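Local coordinates for SusD superfamily protein (Parabacteroides distasonis, PDB 3OTN) that probably binds carbohydrate or other nutrients at the outer membrane of a gut bacterium, at residues A[20-25]-A[98-103]; A[28-33]-A[123-128]; A[73-78]-A[465-470]; A[183-188]-A[249-254]. One frame throughout, in Å; residues are numbered along the deposited sequence.

Interaction 1: residues A[20-25]-A[98-103]; sequences LALTNS and QKLGEF. With ACT (acetate ion), chain G; EDO (1,2-ethanediol), chain T.
L22 reaches from helix 15-25 into the angle between K99, L100 and F103, near the end of helix 79-100. Its CB points at that segment, and CG stands anti to the carbonyl carbon (chi1 -74°). CD1 does most of the touching: it lies 3.6 Å from CB of K99 and, near the plane of the F103 ring, meets the ring edge with CE1 at 3.6 Å. L100 is a looser neighbour, its CD2 standing 4.2 Å from L22 CD1. CD2 of L22 has K99 CB beside it at 3.9 Å. A type I beta turn runs from L100 to F103, and F103, at the end of that turn, also touches S15, S18 and A19 of helix 15-25. T23, the next residue after L22, adds its OG1, 3.8 Å from L100 CD1, while bonding back to the backbone O of A19. Beyond CB the K99 chain bends away, and its NZ makes a long salt bridge, 3.7 Å, to OE1 of E102.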
loop_
_atom_site.group_PDB
_atom_site.type_symbol
_atom_site.label_atom_id
_atom_site.label_comp_id
_atom_site.label_asym_id
_atom_site.label_seq_id
_atom_site.Cartn_x
_atom_site.Cartn_y
_atom_site.Cartn_z
ATOM N N LEU A 20 -22.164 12.240 10.656
ATOM C CA LEU A 20 -21.036 12.480 9.747
ATOM C C LEU A 20 -19.686 12.532 10.500
ATOM O O LEU A 20 -18.669 11.958 10.028
ATOM C CB LEU A 20 -21.276 13.760 8.929
ATOM C CG LEU A 20 -20.238 14.194 7.898
ATOM C CD1 LEU A 20 -19.901 13.081 6.904
ATOM C CD2 LEU A 20 -20.763 15.422 7.136
ATOM N N ALA A 21 -19.687 13.199 11.658
ATOM C CA ALA A 21 -18.495 13.293 12.497
ATOM C C ALA A 21 -18.051 11.902 12.987
ATOM O O ALA A 21 -16.860 11.560 12.913
ATOM C CB ALA A 21 -18.720 14.280 13.687
ATOM N N LEU A 22 -18.990 11.091 13.439
ATOM C CA LEU A 22 -18.682 9.694 13.825
ATOM C C LEU A 22 -18.083 8.933 12.648
ATOM O O LEU A 22 -17.068 8.253 12.799
ATOM C CB LEU A 22 -19.946 8.957 14.283
ATOM C CG LEU A 22 -20.502 9.329 15.646
ATOM C CD1 LEU A 22 -21.968 8.846 15.714
ATOM C CD2 LEU A 22 -19.607 8.740 16.781
ATOM N N THR A 23 -18.707 9.072 11.469
ATOM C CA THR A 23 -18.241 8.399 10.239
ATOM C C THR A 23 -16.862 8.867 9.859
ATOM O O THR A 23 -15.969 8.035 9.593
ATOM C CB THR A 23 -19.202 8.629 9.101
ATOM O OG1 THR A 23 -20.498 8.202 9.548
ATOM C CG2 THR A 23 -18.789 7.873 7.810
ATOM N N ASN A 24 -16.661 10.184 9.897
ATOM C CA ASN A 24 -15.344 10.767 9.601
ATOM C C ASN A 24 -14.236 10.326 10.568
ATOM O O ASN A 24 -13.082 10.204 10.177
ATOM C CB ASN A 24 -15.442 12.308 9.551
ATOM C CG ASN A 24 -16.137 12.836 8.272
ATOM O OD1 ASN A 24 -16.201 12.154 7.240
ATOM N ND2 ASN A 24 -16.643 14.076 8.344
ATOM N N SER A 25 -14.601 10.022 11.812
ATOM C CA SER A 25 -13.618 9.604 12.826
ATOM C C SER A 25 -12.891 8.327 12.368
ATOM O O SER A 25 -11.725 8.116 12.709
ATOM C CB SER A 25 -14.286 9.429 14.228
ATOM O OG SER A 25 -15.042 8.205 14.323
ATOM N N GLN A 98 -21.116 1.600 17.081
ATOM C CA GLN A 98 -22.043 1.527 18.228
ATOM C C GLN A 98 -22.951 2.746 18.229
ATOM O O GLN A 98 -24.163 2.608 18.305
ATOM C CB GLN A 98 -21.304 1.462 19.552
ATOM C CG GLN A 98 -22.231 1.329 20.766
ATOM C CD GLN A 98 -21.558 1.640 22.090
ATOM O OE1 GLN A 98 -21.110 2.767 22.330
ATOM N NE2 GLN A 98 -21.534 0.662 22.977
ATOM N N LYS A 99 -22.370 3.938 18.065
ATOM C CA LYS A 99 -23.167 5.167 18.089
ATOM C C LYS A 99 -24.076 5.326 16.860
ATOM O O LYS A 99 -25.252 5.725 16.994
ATOM C CB LYS A 99 -22.308 6.405 18.343
ATOM C CG LYS A 99 -21.551 6.422 19.720
ATOM C CD LYS A 99 -22.535 6.478 20.884
ATOM C CE LYS A 99 -21.878 6.802 22.243
ATOM N NZ LYS A 99 -22.728 6.195 23.315
ATOM N N LEU A 100 -23.576 4.983 15.676
ATOM C CA LEU A 100 -24.412 5.026 14.452
ATOM C C LEU A 100 -25.683 4.165 14.547
ATOM O O LEU A 100 -26.731 4.538 14.003
ATOM C CB LEU A 100 -23.611 4.681 13.196
ATOM C CG LEU A 100 -22.637 5.799 12.771
ATOM C CD1 LEU A 100 -21.583 5.272 11.776
ATOM C CD2 LEU A 100 -23.389 7.015 12.186
ATOM N N GLY A 101 -25.590 3.027 15.242
ATOM C CA GLY A 101 -26.725 2.138 15.465
ATOM C C GLY A 101 -27.779 2.676 16.410
ATOM O O GLY A 101 -28.869 2.137 16.459
ATOM N N GLU A 102 -27.458 3.726 17.160
ATOM C CA GLU A 102 -28.380 4.358 18.099
ATOM C C GLU A 102 -29.142 5.538 17.507
ATOM O O GLU A 102 -29.977 6.118 18.201
ATOM C CB GLU A 102 -27.605 4.842 19.330
ATOM C CG GLU A 102 -26.914 3.712 20.096
ATOM C CD GLU A 102 -25.999 4.215 21.210
ATOM O OE1 GLU A 102 -25.794 5.443 21.295
ATOM O OE2 GLU A 102 -25.498 3.381 22.009
ATOM N N PHE A 103 -28.848 5.919 16.257
ATOM C CA PHE A 103 -29.623 6.958 15.550
ATOM C C PHE A 103 -30.965 6.366 15.121
ATOM O O PHE A 103 -30.986 5.372 14.391
ATOM C CB PHE A 103 -28.873 7.451 14.303
ATOM C CG PHE A 103 -27.799 8.433 14.604
ATOM C CD1 PHE A 103 -26.576 8.008 15.064
ATOM C CD2 PHE A 103 -28.006 9.791 14.450
ATOM C CE1 PHE A 103 -25.565 8.915 15.352
ATOM C CE2 PHE A 103 -26.996 10.702 14.755
ATOM C CZ PHE A 103 -25.772 10.255 15.208
HETATM C C ACT G . -16.000 16.514 10.717
HETATM O O ACT G . -17.204 16.138 10.708
HETATM O OXT ACT G . -15.134 15.657 11.056
HETATM C CH3 ACT G . -15.615 17.910 10.284
HETATM C C1 EDO T . -12.494 13.238 5.032
HETATM O O1 EDO T . -12.936 12.482 6.158
HETATM C C2 EDO T . -11.791 12.348 4.004
HETATM O O2 EDO T . -12.520 12.428 2.794
#

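Interaction 2: residues A[28-33]-A[123-128]; sequences LKNTVF and ALYYFY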
loop_
_atom_site.group_PDB
_atom_site.type_symbol
_atom_site.label_atom_id
_atom_site.label_comp_id
_atom_site.label_asym_id
_atom_site.label_seq_id
_atom_site.Cartn_x
_atom_site.Cartn_y
_atom_site.Cartn_z
ATOM N N LEU A 28 -9.646 9.021 10.333
ATOM C CA LEU A 28 -8.573 9.792 10.970
ATOM C C LEU A 28 -7.254 9.053 10.982
ATOM O O LEU A 28 -6.213 9.621 10.653
ATOM C CB LEU A 28 -8.948 10.183 12.404
ATOM C CG LEU A 28 -10.091 11.183 12.551
ATOM C CD1 LEU A 28 -10.393 11.391 14.055
ATOM C CD2 LEU A 28 -9.761 12.473 11.809
ATOM N N LYS A 29 -7.309 7.767 11.311
ATOM C CA LYS A 29 -6.079 6.985 11.428
ATOM C C LYS A 29 -5.617 6.400 10.083
ATOM O O LYS A 29 -4.665 5.621 10.043
ATOM C CB LYS A 29 -6.182 5.959 12.574
ATOM C CG LYS A 29 -6.078 6.617 13.971
ATOM C CD LYS A 29 -4.635 7.065 14.216
ATOM C CE LYS A 29 -4.395 7.596 15.590
ATOM N NZ LYS A 29 -5.155 8.782 15.783
ATOM N N ASN A 30 -6.239 6.822 8.972
ATOM C CA ASN A 30 -5.648 6.627 7.639
ATOM C C ASN A 30 -4.248 7.271 7.444
ATOM O O ASN A 30 -3.550 6.974 6.460
ATOM C CB ASN A 30 -6.586 7.150 6.526
ATOM C CG ASN A 30 -7.805 6.261 6.277
ATOM O OD1 ASN A 30 -8.257 5.468 7.147
ATOM N ND2 ASN A 30 -8.394 6.433 5.108
ATOM N N THR A 31 -3.874 8.174 8.345
ATOM C CA THR A 31 -2.533 8.698 8.430
ATOM C C THR A 31 -1.508 7.581 8.505
ATOM O O THR A 31 -0.430 7.709 7.943
ATOM C CB THR A 31 -2.353 9.609 9.641
ATOM O OG1 THR A 31 -2.721 8.867 10.817
ATOM C CG2 THR A 31 -3.202 10.876 9.507
ATOM N N VAL A 32 -1.858 6.448 9.103
ATOM C CA VAL A 32 -0.880 5.338 9.248
ATOM C C VAL A 32 -0.335 4.803 7.915
ATOM O O VAL A 32 0.794 4.292 7.860
ATOM C CB VAL A 32 -1.456 4.154 10.092
ATOM C CG1 VAL A 32 -2.469 3.335 9.271
ATOM C CG2 VAL A 32 -0.338 3.276 10.608
ATOM N N PHE A 33 -1.114 4.933 6.836
ATOM C CA PHE A 33 -0.721 4.382 5.530
ATOM C C PHE A 33 0.385 5.220 4.873
ATOM O O PHE A 33 1.018 4.756 3.913
ATOM C CB PHE A 33 -1.931 4.201 4.587
ATOM C CG PHE A 33 -3.054 3.392 5.200
ATOM C CD1 PHE A 33 -2.801 2.129 5.725
ATOM C CD2 PHE A 33 -4.345 3.888 5.260
ATOM C CE1 PHE A 33 -3.815 1.388 6.347
ATOM C CE2 PHE A 33 -5.366 3.157 5.879
ATOM C CZ PHE A 33 -5.084 1.917 6.441
ATOM N N ALA A 123 -12.350 -3.270 8.352
ATOM C CA ALA A 123 -11.782 -4.316 7.538
ATOM C C ALA A 123 -10.405 -3.940 7.014
ATOM O O ALA A 123 -9.516 -4.786 6.999
ATOM C CB ALA A 123 -12.710 -4.707 6.368
ATOM N N LEU A 124 -10.248 -2.700 6.568
ATOM C CA LEU A 124 -8.990 -2.197 6.026
ATOM C C LEU A 124 -7.856 -2.226 7.074
ATOM O O LEU A 124 -6.760 -2.754 6.818
ATOM C CB LEU A 124 -9.173 -0.775 5.448
ATOM C CG LEU A 124 -7.950 -0.116 4.758
ATOM C CD1 LEU A 124 -7.546 -0.875 3.495
ATOM C CD2 LEU A 124 -8.168 1.355 4.515
ATOM N N TYR A 125 -8.139 -1.695 8.259
ATOM C CA TYR A 125 -7.133 -1.647 9.330
ATOM C C TYR A 125 -6.689 -3.072 9.706
ATOM O O TYR A 125 -5.484 -3.327 9.837
ATOM C CB TYR A 125 -7.665 -0.939 10.570
ATOM C CG TYR A 125 -7.854 0.567 10.394
ATOM C CD1 TYR A 125 -6.805 1.376 9.949
ATOM C CD2 TYR A 125 -9.025 1.179 10.750
ATOM C CE1 TYR A 125 -6.954 2.726 9.813
ATOM C CE2 TYR A 125 -9.193 2.544 10.607
ATOM C CZ TYR A 125 -8.155 3.306 10.129
ATOM O OH TYR A 125 -8.307 4.656 9.998
ATOM N N TYR A 126 -7.662 -3.978 9.861
ATOM C CA TYR A 126 -7.379 -5.354 10.217
ATOM C C TYR A 126 -6.630 -6.106 9.124
ATOM O O TYR A 126 -5.764 -6.915 9.430
ATOM C CB TYR A 126 -8.651 -6.129 10.585
ATOM C CG TYR A 126 -8.981 -6.035 12.044
ATOM C CD1 TYR A 126 -8.145 -6.629 13.008
ATOM C CD2 TYR A 126 -10.105 -5.359 12.475
ATOM C CE1 TYR A 126 -8.455 -6.556 14.359
ATOM C CE2 TYR A 126 -10.439 -5.289 13.815
ATOM C CZ TYR A 126 -9.603 -5.851 14.766
ATOM O OH TYR A 126 -9.935 -5.737 16.108
ATOM N N PHE A 127 -6.945 -5.821 7.862
ATOM C CA PHE A 127 -6.256 -6.467 6.739
ATOM C C PHE A 127 -4.788 -6.086 6.718
ATOM O O PHE A 127 -3.967 -6.932 6.404
ATOM C CB PHE A 127 -6.962 -6.107 5.408
ATOM C CG PHE A 127 -6.464 -6.852 4.201
ATOM C CD1 PHE A 127 -6.309 -8.231 4.215
ATOM C CD2 PHE A 127 -6.233 -6.175 3.018
ATOM C CE1 PHE A 127 -5.897 -8.908 3.062
ATOM C CE2 PHE A 127 -5.837 -6.833 1.861
ATOM C CZ PHE A 127 -5.642 -8.197 1.887
ATOM N N TYR A 128 -4.447 -4.830 7.040
ATOM C CA TYR A 128 -3.034 -4.447 7.175
ATOM C C TYR A 128 -2.418 -5.165 8.395
ATOM O O TYR A 128 -1.377 -5.813 8.270
ATOM C CB TYR A 128 -2.837 -2.939 7.276
ATOM C CG TYR A 128 -2.838 -2.290 5.940
ATOM C CD1 TYR A 128 -4.031 -2.127 5.226
ATOM C CD2 TYR A 128 -1.639 -1.948 5.310
ATOM C CE1 TYR A 128 -4.033 -1.554 3.937
ATOM C CE2 TYR A 128 -1.633 -1.371 4.049
ATOM C CZ TYR A 128 -2.814 -1.171 3.363
ATOM O OH TYR A 128 -2.772 -0.584 2.119
#
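F33 pushes its ring in among L124, Y125 and Y128; F33, Y125 and Y128 form an aromatic cluster, with L124 beside it. Toward Y128 the approach is oblique, planes 44° apart and centroids 4.7 Å apart, with CE1 of F33 over the centre of the Y128 ring, 3.6 Å above its plane. Toward Y125 the two rings run nearly parallel, planes at 19°, but meet rim to rim, CZ of F33 lying 3.9 Å from CD1 of Y125. L124 closes in with one methyl, CD2, at 3.6 Å from F33 CE2. The hydroxyl of Y125 reaches the backbone of the 3-10 segment and lies 3.0 Å from OD1 of N30, whose amide is turned 75° to the ring; that hydroxyl is bonded to the backbone O of A26, and the N30 amide to Y251. Helix 108-133 thus receives the short 3-10 segment that follows helix 15-25, while helix 79-100 contributes A88 and D85 to K29 and V32, and I90 to Y125.

Interaction 3: residues A[73-78]-A[465-470]; sequences SDRSLY and IPLSER
D74 and L467 make the close part of this contact. The backbone N of L467, first residue of helix 467-472, donates to O of D74 at 2.9 Å with a nearly straight N-H (169°), although the donor is tilted 32° from the carbonyl plane. With CG between the backbone N and carbonyl carbon (chi1 56°), the D74 carboxylate lies across the leucine, its OD2 at 3.5 Å from L467 CD1. The D74 turn, a type I beta turn from S73 to S76, also holds an ST turn, S73 OG accepting from the R75 N, and it meets the helix start at P466, the N-cap residue. The exposed side belongs to R75, whose extended chain runs beside L467 and lays one guanidinium face against CD2, 3.3 Å above the plane and offset toward its rim. Between D74 and R470, a water donates to OD2 of D74 at 2.7 Å. With an alanine here in place of D74, that water is likely to lose its acceptor and CD1 of L467 the carboxylate lying across it.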
loop_
_atom_site.group_PDB
_atom_site.type_symbol
_atom_site.label_atom_id
_atom_site.label_comp_id
_atom_site.label_asym_id
_atom_site.label_seq_id
_atom_site.Cartn_x
_atom_site.Cartn_y
_atom_site.Cartn_z
ATOM N N SER A 73 13.938 -6.671 14.926
ATOM C CA SER A 73 13.618 -7.105 16.300
ATOM C C SER A 73 12.354 -6.409 16.775
ATOM O O SER A 73 11.786 -5.546 16.063
ATOM C CB SER A 73 14.773 -6.774 17.259
ATOM O OG SER A 73 14.799 -5.394 17.591
ATOM N N ASP A 74 11.927 -6.760 17.991
ATOM C CA ASP A 74 10.766 -6.102 18.596
ATOM C C ASP A 74 11.012 -4.613 18.906
ATOM O O ASP A 74 10.084 -3.907 19.224
ATOM C CB ASP A 74 10.289 -6.868 19.846
ATOM C CG ASP A 74 11.362 -7.057 20.875
ATOM O OD1 ASP A 74 12.461 -6.443 20.755
ATOM O OD2 ASP A 74 11.099 -7.860 21.804
ATOM N N ARG A 75 12.263 -4.163 18.832
ATOM C CA ARG A 75 12.626 -2.744 18.957
ATOM C C ARG A 75 12.786 -2.014 17.605
ATOM O O ARG A 75 13.068 -0.820 17.595
ATOM C CB ARG A 75 13.933 -2.600 19.729
ATOM C CG ARG A 75 13.808 -2.899 21.182
ATOM C CD ARG A 75 15.191 -2.894 21.829
ATOM N NE ARG A 75 15.083 -3.232 23.233
ATOM C CZ ARG A 75 14.710 -2.393 24.197
ATOM N NH1 ARG A 75 14.440 -1.111 23.942
ATOM N NH2 ARG A 75 14.665 -2.835 25.443
ATOM N N SER A 76 12.625 -2.698 16.478
ATOM C CA SER A 76 12.767 -2.009 15.169
ATOM C C SER A 76 11.744 -0.879 14.968
ATOM O O SER A 76 10.688 -0.828 15.594
ATOM C CB SER A 76 12.721 -3.015 14.029
ATOM O OG SER A 76 13.902 -3.841 14.087
ATOM N N LEU A 77 12.093 0.059 14.113
ATOM C CA LEU A 77 11.210 1.149 13.770
ATOM C C LEU A 77 9.956 0.707 13.019
ATOM O O LEU A 77 9.858 -0.426 12.511
ATOM C CB LEU A 77 11.988 2.190 12.949
ATOM C CG LEU A 77 13.175 2.879 13.631
ATOM C CD1 LEU A 77 13.855 3.825 12.674
ATOM C CD2 LEU A 77 12.722 3.604 14.905
ATOM N N TYR A 78 8.998 1.632 12.947
ATOM C CA TYR A 78 7.746 1.525 12.174
ATOM C C TYR A 78 6.680 0.631 12.758
ATOM O O TYR A 78 5.501 0.964 12.685
ATOM C CB TYR A 78 8.008 1.154 10.699
ATOM C CG TYR A 78 9.230 1.821 10.147
ATOM C CD1 TYR A 78 9.331 3.198 10.167
ATOM C CD2 TYR A 78 10.331 1.085 9.684
ATOM C CE1 TYR A 78 10.459 3.846 9.730
ATOM C CE2 TYR A 78 11.506 1.748 9.214
ATOM C CZ TYR A 78 11.543 3.141 9.244
ATOM O OH TYR A 78 12.655 3.869 8.820
ATOM N N ILE A 465 5.779 -8.350 16.877
ATOM C CA ILE A 465 4.885 -7.560 17.705
ATOM C C ILE A 465 5.833 -6.619 18.448
ATOM O O ILE A 465 6.838 -7.072 18.945
ATOM C CB ILE A 465 4.103 -8.419 18.698
ATOM C CG1 ILE A 465 3.381 -9.595 17.999
ATOM C CG2 ILE A 465 3.117 -7.558 19.481
ATOM C CD1 ILE A 465 2.546 -9.225 16.760
ATOM N N PRO A 466 5.537 -5.306 18.493
ATOM C CA PRO A 466 6.419 -4.340 19.178
ATOM C C PRO A 466 6.642 -4.621 20.643
ATOM O O PRO A 466 5.696 -4.956 21.360
ATOM C CB PRO A 466 5.649 -3.020 19.061
ATOM C CG PRO A 466 4.799 -3.155 17.935
ATOM C CD PRO A 466 4.421 -4.616 17.818
ATOM N N LEU A 467 7.880 -4.436 21.084
ATOM C CA LEU A 467 8.250 -4.639 22.447
ATOM C C LEU A 467 7.371 -3.809 23.366
ATOM O O LEU A 467 6.927 -4.328 24.366
ATOM C CB LEU A 467 9.716 -4.268 22.695
ATOM C CG LEU A 467 10.229 -4.514 24.126
ATOM C CD1 LEU A 467 10.017 -5.963 24.554
ATOM C CD2 LEU A 467 11.726 -4.109 24.237
ATOM N N SER A 468 7.097 -2.541 23.022
ATOM C CA SER A 468 6.258 -1.720 23.885
ATOM C C SER A 468 4.878 -2.349 24.173
ATOM O O SER A 468 4.381 -2.299 25.313
ATOM C CB SER A 468 6.061 -0.310 23.288
ATOM O OG SER A 468 5.438 -0.392 22.035
ATOM N N GLU A 469 4.262 -2.906 23.138
ATOM C CA GLU A 469 2.954 -3.562 23.251
ATOM C C GLU A 469 3.011 -4.813 24.119
ATOM O O GLU A 469 2.144 -5.005 24.971
ATOM C CB GLU A 469 2.426 -3.911 21.877
ATOM C CG GLU A 469 2.122 -2.682 21.016
ATOM C CD GLU A 469 1.022 -1.781 21.608
ATOM O OE1 GLU A 469 0.076 -2.282 22.289
ATOM O OE2 GLU A 469 1.100 -0.575 21.375
ATOM N N ARG A 470 4.074 -5.602 23.959
ATOM C CA ARG A 470 4.261 -6.838 24.742
ATOM C C ARG A 470 4.561 -6.547 26.205
ATOM O O ARG A 470 4.103 -7.276 27.077
ATOM C CB ARG A 470 5.363 -7.718 24.144
ATOM C CG ARG A 470 5.118 -8.036 22.685
ATOM C CD ARG A 470 5.161 -9.510 22.387
ATOM N NE ARG A 470 6.445 -10.116 22.698
ATOM C CZ ARG A 470 6.584 -11.210 23.430
ATOM N NH1 ARG A 470 5.520 -11.844 23.890
ATOM N NH2 ARG A 470 7.788 -11.700 23.653
HETATM O O HOH W 1 9.625 -10.084 21.443
#

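Interaction 4: residues A[183-188]-A[249-254]; sequences GRVSMG and FIYQVQ. With EDO (1,2-ethanediol), chain K.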
loop_
_atom_site.group_PDB
_atom_site.type_symbol
_atom_site.label_atom_id
_atom_site.label_comp_id
_atom_site.label_asym_id
_atom_site.label_seq_id
_atom_site.Cartn_x
_atom_site.Cartn_y
_atom_site.Cartn_z
ATOM N N GLY A 183 -12.548 11.653 -2.051
ATOM C CA GLY A 183 -11.738 10.929 -1.094
ATOM C C GLY A 183 -12.549 9.998 -0.195
ATOM O O GLY A 183 -11.955 9.241 0.551
ATOM N N ARG A 184 -13.879 9.998 -0.292
ATOM C CA ARG A 184 -14.694 9.135 0.621
ATOM C C ARG A 184 -14.659 7.683 0.131
ATOM O O ARG A 184 -14.345 7.427 -1.034
ATOM C CB ARG A 184 -16.121 9.646 0.700
ATOM C CG ARG A 184 -16.156 11.101 1.202
ATOM C CD ARG A 184 -17.455 11.457 1.775
ATOM N NE ARG A 184 -17.716 10.760 3.039
ATOM C CZ ARG A 184 -17.314 11.146 4.253
ATOM N NH1 ARG A 184 -16.566 12.239 4.458
ATOM N NH2 ARG A 184 -17.693 10.430 5.304
ATOM N N VAL A 185 -14.890 6.756 1.053
ATOM C CA VAL A 185 -15.070 5.351 0.713
ATOM C C VAL A 185 -16.242 5.211 -0.301
ATOM O O VAL A 185 -17.230 5.933 -0.217
ATOM C CB VAL A 185 -15.352 4.527 2.003
ATOM C CG1 VAL A 185 -15.724 3.098 1.670
ATOM C CG2 VAL A 185 -14.114 4.611 2.928
ATOM N N SER A 186 -16.095 4.330 -1.281
ATOM C CA SER A 186 -17.097 4.089 -2.321
ATOM C C SER A 186 -17.217 2.585 -2.492
ATOM O O SER A 186 -16.395 1.844 -1.973
ATOM C CB SER A 186 -16.605 4.671 -3.651
ATOM O OG SER A 186 -15.374 4.060 -4.058
HETATM N N MSE A 187 -18.201 2.134 -3.258
HETATM C CA MSE A 187 -18.312 0.697 -3.520
HETATM C C MSE A 187 -17.102 0.201 -4.295
HETATM O O MSE A 187 -16.670 -0.938 -4.108
HETATM C CB MSE A 187 -19.595 0.366 -4.272
HETATM C CG MSE A 187 -19.892 -1.102 -4.266
HETATM SE SE MSE A 187 -20.444 -1.543 -2.465
HETATM C CE MSE A 187 -22.216 -0.765 -2.509
ATOM N N GLY A 188 -16.521 1.042 -5.145
ATOM C CA GLY A 188 -15.285 0.641 -5.831
ATOM C C GLY A 188 -14.147 0.306 -4.858
ATOM O O GLY A 188 -13.411 -0.647 -5.070
ATOM N N PHE A 249 -7.553 6.321 -9.501
ATOM C CA PHE A 249 -7.505 6.269 -8.047
ATOM C C PHE A 249 -8.864 5.910 -7.446
ATOM O O PHE A 249 -9.874 6.562 -7.708
ATOM C CB PHE A 249 -6.953 7.540 -7.439
ATOM C CG PHE A 249 -5.564 7.911 -7.938
ATOM C CD1 PHE A 249 -4.531 6.982 -7.952
ATOM C CD2 PHE A 249 -5.320 9.194 -8.428
ATOM C CE1 PHE A 249 -3.255 7.334 -8.413
ATOM C CE2 PHE A 249 -4.076 9.561 -8.871
ATOM C CZ PHE A 249 -3.027 8.637 -8.869
ATOM N N ILE A 250 -8.847 4.877 -6.609
ATOM C CA ILE A 250 -10.060 4.296 -5.987
ATOM C C ILE A 250 -10.120 4.681 -4.512
ATOM O O ILE A 250 -11.159 5.176 -4.029
ATOM C CB ILE A 250 -10.076 2.743 -6.161
ATOM C CG1 ILE A 250 -10.131 2.382 -7.643
ATOM C CG2 ILE A 250 -11.315 2.112 -5.467
ATOM C CD1 ILE A 250 -9.843 0.912 -7.916
ATOM N N TYR A 251 -9.021 4.477 -3.802
ATOM C CA TYR A 251 -8.914 4.951 -2.414
ATOM C C TYR A 251 -7.490 5.452 -2.130
ATOM O O TYR A 251 -6.521 4.792 -2.477
ATOM C CB TYR A 251 -9.345 3.824 -1.446
ATOM C CG TYR A 251 -9.667 4.374 -0.100
ATOM C CD1 TYR A 251 -10.839 5.094 0.106
ATOM C CD2 TYR A 251 -8.774 4.238 0.962
ATOM C CE1 TYR A 251 -11.129 5.662 1.359
ATOM C CE2 TYR A 251 -9.053 4.794 2.224
ATOM C CZ TYR A 251 -10.209 5.509 2.415
ATOM O OH TYR A 251 -10.459 6.058 3.635
ATOM N N GLN A 252 -7.373 6.602 -1.477
ATOM C CA GLN A 252 -6.095 7.217 -1.269
ATOM C C GLN A 252 -6.010 7.850 0.111
ATOM O O GLN A 252 -7.007 8.264 0.682
ATOM C CB GLN A 252 -5.907 8.352 -2.302
ATOM C CG GLN A 252 -5.880 7.922 -3.768
ATOM C CD GLN A 252 -5.276 8.969 -4.653
ATOM O OE1 GLN A 252 -5.892 10.016 -4.896
ATOM N NE2 GLN A 252 -4.058 8.703 -5.157
ATOM N N VAL A 253 -4.786 8.003 0.589
ATOM C CA VAL A 253 -4.488 8.885 1.685
ATOM C C VAL A 253 -4.515 10.322 1.149
ATOM O O VAL A 253 -3.918 10.607 0.101
ATOM C CB VAL A 253 -3.133 8.612 2.298
ATOM C CG1 VAL A 253 -2.926 9.543 3.455
ATOM C CG2 VAL A 253 -3.046 7.133 2.822
ATOM N N GLN A 254 -5.193 11.214 1.863
ATOM C CA GLN A 254 -5.444 12.595 1.386
ATOM C C GLN A 254 -4.400 13.559 1.919
ATOM O O GLN A 254 -4.167 13.656 3.143
ATOM C CB GLN A 254 -6.830 13.106 1.789
ATOM C CG GLN A 254 -8.010 12.164 1.390
ATOM C CD GLN A 254 -8.142 11.982 -0.103
ATOM O OE1 GLN A 254 -8.246 10.848 -0.626
ATOM N NE2 GLN A 254 -8.109 13.064 -0.800
HETATM C C1 EDO K . -6.014 10.745 5.685
HETATM O O1 EDO K . -6.464 10.553 4.316
HETATM C C2 EDO K . -5.451 12.158 5.895
HETATM O O2 EDO K . -4.119 12.184 5.363
HETATM O O HOH W 2 -9.766 8.136 -1.266
HETATM O O HOH W 3 -13.457 5.369 -2.723
#
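A chi1 of -162° turns the Y251 ring away from its own amide and toward the loop before helix 187-202, where V185 presents CG2, set anti to its own carbonyl carbon by chi1 173°. The two side chains meet aslant, V185 CG2 lying 3.5 Å from Y251 CE1. Past that rim the phenol goes on to N30, whose ND2 bonds to its OH. Two waters fill in between the segments. Water 3 lies at the edge of the Y251 ring, in its plane, with R184 O, S186 OG and I250 O around it, the last at 2.7 Å. Water 2 accepts from Q252 N at 2.9 Å and neighbours G183 O and Q254 OE1, which also accepts from N245 ND2. G183 takes a positive phi (113°), and a CB there would clash with Q254 CD; I250 CG2 packs on the carbonyl carbon of G188, 3.4 Å away. Replacing Y251 by an alanine is likely to strip V185 CG2 of its partner, leave N30 ND2 without its acceptor and open a gap beside water 3. Here the N-terminal cap of helix 187-202, S186, meets a classic beta bulge in strand 249-253, I250 and Y251 both facing Y358 of the neighbouring strand.

From the N terminus, helix 15-25 is joined by interaction 1 to the end of helix 79-100, closing a loop of 72 residues. The chain then supplies 28-33, which interaction 2 ties to helix 108-133; the two contacts cross, since their segments alternate. Segment 73-78 opens interaction 3, which crosses both and closes only near the C terminus, joining the loop before helix 79-100 to the start of helix 467-472. Interaction 4, linking the start of helix 187-202 to strand 249-253, lies nested in that long loop, across the chain's centre from interaction 3. It touches interaction 1 through R184 and N24, and interaction 2 through Y251 and N30.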